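Local coordinates for sterol regulatory element-binding protein cleavage-activating protein (Schizosaccharomyces pombe, PDB 4YHC) that escorts the membrane-bound transcription factor Sre1 for its processing when sterol and oxygen are low, here seen as its WD40 domain, at residues L66-S69 against K70-P74; E348-D351 against A352-S355. The protein carries 9 engineered substitutions. One frame throughout, in Å; residues are numbered along the deposited sequence.

Contact 1 (L66-S69 against K70-P74)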
loop_
_atom_site.group_PDB
_atom_site.type_symbol
_atom_site.label_atom_id
_atom_site.label_comp_id
_atom_site.label_asym_id
_atom_site.label_seq_id
_atom_site.Cartn_x
_atom_site.Cartn_y
_atom_site.Cartn_z
ATOM N N LEU A 66 10.419 18.179 1.217
ATOM C CA LEU A 66 9.734 19.097 2.126
ATOM C C LEU A 66 9.979 18.516 3.482
ATOM O O LEU A 66 9.869 17.300 3.672
ATOM C CB LEU A 66 8.210 19.076 1.820
ATOM C CG LEU A 66 7.252 20.221 2.115
ATOM C CD1 LEU A 66 5.816 19.751 2.316
ATOM C CD2 LEU A 66 7.711 20.978 3.338
ATOM N N VAL A 67 10.352 19.364 4.425
ATOM C CA VAL A 67 10.541 18.955 5.761
ATOM C C VAL A 67 9.794 19.974 6.569
ATOM O O VAL A 67 10.011 21.191 6.371
ATOM C CB VAL A 67 12.000 19.002 6.211
ATOM C CG1 VAL A 67 12.078 18.701 7.683
ATOM C CG2 VAL A 67 12.847 17.997 5.462
ATOM N N LEU A 68 8.874 19.509 7.409
ATOM C CA LEU A 68 8.208 20.412 8.382
ATOM C C LEU A 68 8.343 19.884 9.766
ATOM O O LEU A 68 7.913 18.779 10.066
ATOM C CB LEU A 68 6.745 20.689 8.041
ATOM C CG LEU A 68 6.485 21.434 6.714
ATOM C CD1 LEU A 68 5.037 21.408 6.307
ATOM C CD2 LEU A 68 6.984 22.895 6.733
ATOM N N SER A 69 8.923 20.702 10.657
ATOM C CA SER A 69 8.987 20.364 12.064
ATOM C C SER A 69 7.627 20.472 12.722
ATOM O O SER A 69 6.712 21.064 12.193
ATOM C CB SER A 69 9.950 21.349 12.773
ATOM O OG SER A 69 9.450 22.721 12.572
ATOM N N LYS A 70 7.516 19.929 13.919
ATOM C CA LYS A 70 6.311 20.095 14.731
ATOM C C LYS A 70 5.782 21.544 14.831
ATOM O O LYS A 70 4.589 21.778 14.788
ATOM C CB LYS A 70 6.593 19.594 16.136
ATOM C CG LYS A 70 5.484 19.966 17.110
ATOM C CD LYS A 70 5.908 19.664 18.535
ATOM C CE LYS A 70 4.908 20.173 19.548
ATOM N NZ LYS A 70 5.610 20.371 20.832
ATOM N N GLU A 71 6.696 22.494 14.925
ATOM C CA GLU A 71 6.366 23.910 15.061
ATOM C C GLU A 71 6.088 24.556 13.723
ATOM O O GLU A 71 5.855 25.764 13.664
ATOM C CB GLU A 71 7.521 24.671 15.734
ATOM C CG GLU A 71 7.750 24.224 17.165
ATOM C CD GLU A 71 8.633 22.982 17.302
ATOM O OE1 GLU A 71 8.565 22.348 18.351
ATOM O OE2 GLU A 71 9.365 22.613 16.365
ATOM N N GLN A 72 6.127 23.771 12.643
ATOM C CA GLN A 72 5.753 24.276 11.343
ATOM C C GLN A 72 4.482 23.575 10.818
ATOM O O GLN A 72 4.165 23.656 9.601
ATOM C CB GLN A 72 6.935 24.140 10.375
ATOM C CG GLN A 72 8.152 25.008 10.726
ATOM C CD GLN A 72 9.484 24.474 10.173
ATOM O OE1 GLN A 72 9.599 23.321 9.730
ATOM N NE2 GLN A 72 10.525 25.328 10.225
ATOM N N MET A 73 3.751 22.938 11.738
ATOM C CA MET A 73 2.616 22.072 11.399
ATOM C C MET A 73 1.408 22.468 12.225
ATOM O O MET A 73 1.579 22.948 13.310
ATOM C CB MET A 73 2.897 20.599 11.723
ATOM C CG MET A 73 3.807 19.927 10.697
ATOM S SD MET A 73 2.977 19.586 9.112
ATOM C CE MET A 73 1.926 18.220 9.447
ATOM N N PRO A 74 0.193 22.179 11.740
ATOM C CA PRO A 74 -0.981 22.334 12.600
ATOM C C PRO A 74 -0.890 21.492 13.861
ATOM O O PRO A 74 -0.163 20.535 13.901
ATOM C CB PRO A 74 -2.174 21.909 11.707
ATOM C CG PRO A 74 -1.554 21.192 10.527
ATOM C CD PRO A 74 -0.149 21.734 10.376
HETATM O O HOH W 1 11.255 23.377 7.472
#
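Ser69 and Gln72 grip each other twice where the chain leaves strand 63-68 and turns through the short 3-10 segment 70-71. The backbone N-H of Gln72 returns to Ser69 O at 2.8 Å. In the other direction the side-chain amide folds back over the turn: with CG beside its own backbone N (chi1 -66°) and the chain extended beyond it, Gln72 brings OE1 to within 2.9 Å of Ser69 N in a nearly straight bond (165° at the hydrogen). OE1 takes a second donor, a water 2.8 Å from it that also donates to Val67 O and so ties the amide to the strand.

Beside this tight polar part, Leu68 packs at van der Waals distance, CD2 on Gln72 CB at 3.8 Å and CD1 on Met73 SD at 3.9 Å, the side chains of Leu68 and Met73 crossing at about a right angle. The solvent side is looser, with Lys70 and Glu71 exposed. Strand 63-68 is an edge strand of a four-stranded blade of the WD40 beta-propeller, bonded through Leu66 and Leu68 to strand 54-58, and the turn, between the predicted first and second WD repeats, leads towards strand 79-82 of the next blade.

Contact 2 (E348-D351 against A352-S355). Engineered in segment 352-355: Ser355 (natural residue Cys).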
loop_
_atom_site.group_PDB
_atom_site.type_symbol
_atom_site.label_atom_id
_atom_site.label_comp_id
_atom_site.label_asym_id
_atom_site.label_seq_id
_atom_site.Cartn_x
_atom_site.Cartn_y
_atom_site.Cartn_z
ATOM N N GLU A 348 5.233 -18.367 7.262
ATOM C CA GLU A 348 4.783 -17.803 8.511
ATOM C C GLU A 348 5.931 -17.086 9.160
ATOM O O GLU A 348 7.001 -17.614 9.202
ATOM C CB GLU A 348 4.321 -18.948 9.443
ATOM C CG GLU A 348 3.998 -18.507 10.875
ATOM C CD GLU A 348 3.278 -19.676 11.647
ATOM O OE1 GLU A 348 2.370 -19.460 12.430
ATOM O OE2 GLU A 348 3.546 -20.846 11.387
ATOM N N VAL A 349 5.703 -15.901 9.683
ATOM C CA VAL A 349 6.743 -15.122 10.309
ATOM C C VAL A 349 6.617 -15.142 11.863
ATOM O O VAL A 349 5.511 -14.931 12.412
ATOM C CB VAL A 349 6.616 -13.620 9.865
ATOM C CG1 VAL A 349 7.610 -12.758 10.611
ATOM C CG2 VAL A 349 6.773 -13.491 8.378
ATOM N N GLU A 350 7.754 -15.238 12.541
ATOM C CA GLU A 350 7.828 -15.124 14.019
ATOM C C GLU A 350 7.498 -13.713 14.481
ATOM O O GLU A 350 7.786 -12.718 13.808
ATOM C CB GLU A 350 9.192 -15.559 14.573
ATOM C CG GLU A 350 10.358 -14.654 14.194
ATOM C CD GLU A 350 11.668 -15.121 14.832
ATOM O OE1 GLU A 350 11.604 -15.824 15.866
ATOM O OE2 GLU A 350 12.762 -14.786 14.319
ATOM N N ASP A 351 6.832 -13.645 15.615
ATOM C CA ASP A 351 6.352 -12.389 16.160
ATOM C C ASP A 351 7.462 -11.349 16.324
ATOM O O ASP A 351 7.246 -10.135 16.162
ATOM C CB ASP A 351 5.712 -12.656 17.528
ATOM C CG ASP A 351 4.321 -12.116 17.602
ATOM O OD1 ASP A 351 4.197 -10.903 17.913
ATOM O OD2 ASP A 351 3.364 -12.886 17.318
ATOM N N ALA A 352 8.667 -11.842 16.610
ATOM C CA ALA A 352 9.780 -10.973 16.877
ATOM C C ALA A 352 10.044 -10.075 15.659
ATOM O O ALA A 352 10.528 -8.963 15.854
ATOM C CB ALA A 352 11.029 -11.774 17.243
ATOM N N SER A 353 9.745 -10.533 14.434
ATOM C CA SER A 353 10.056 -9.728 13.235
ATOM C C SER A 353 8.975 -8.755 12.858
ATOM O O SER A 353 7.845 -9.088 12.788
ATOM C CB SER A 353 10.356 -10.609 12.010
ATOM O OG SER A 353 11.634 -11.133 12.035
ATOM N N GLU A 354 9.368 -7.586 12.402
ATOM C CA GLU A 354 8.497 -6.806 11.612
ATOM C C GLU A 354 8.772 -7.248 10.173
ATOM O O GLU A 354 9.920 -7.161 9.699
ATOM C CB GLU A 354 8.805 -5.329 11.785
ATOM C CG GLU A 354 8.057 -4.355 10.906
ATOM C CD GLU A 354 6.530 -4.256 11.133
ATOM O OE1 GLU A 354 5.981 -4.945 12.061
ATOM O OE2 GLU A 354 5.874 -3.495 10.345
ATOM N N SER A 355 7.731 -7.584 9.428
ATOM C CA SER A 355 7.906 -7.983 8.044
ATOM C C SER A 355 6.949 -7.297 7.098
ATOM O O SER A 355 5.889 -6.865 7.507
ATOM C CB SER A 355 7.703 -9.480 7.922
ATOM O OG SER A 355 6.370 -9.850 8.026
#
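Val349 reaches across a type I beta turn, Glu350 to Ser353, to touch both serines on its far side. From its CB, the branch CG1 runs anti to the backbone N (chi1 174°) and ends against Ser353 CB at 3.8 Å, while CG2 swings to the side of the N and meets Ser355 OG at 3.7 Å. The valine thus spreads its two methyls between the turn's last residue and Ser355 of strand 354-357. An alanine in its place would probably open a gap between the turn and Trp413, losing the methyl contacts to Ser353 CB and to Ser355, an engineered residue that is cysteine in the natural protein.

The turn itself is closed by Ser353 N donating to Glu350 O at 3.0 Å. At its exposed corner the Glu350 carboxylate carbon CD comes no nearer than 4.2 Å to Ala352 CB, and its OE2 makes a long, weak ion pair with Arg368. The serine hydroxyls have partners beyond the turn: Ser353 OG bonds Trp413 NE1, and Ser355 OG bonds Tyr301 OH. Val349 also packs on Trp413 and Tyr301, so the valine side of the turn is covered by strands 406-416 and 299-304; the turn carries the chain from strand 344-349, paired with 299-304, into strand 354-357, which pairs with 363-374 at the edge of another sheet.

Both contacts lie at the surface and follow a strand's end into the next sheet, but they share no strand: their centres are about 33 Å apart and their nearest atoms about 22 Å. Contact 1, about 25 Å from the centre of the chain, has no buried residue, and polar bonds to backbone atoms, one through water, do most of the holding, with a thin apolar patch beside them. Contact 2, about 19 Å from that centre, has a single turn bond and is built round one buried valine, with its serine hydroxyls tied to aromatic residues of neighbouring strands. The first turn thus leans more on hydrogen bonds within itself, the second more on packing and bonds to neighbouring strands.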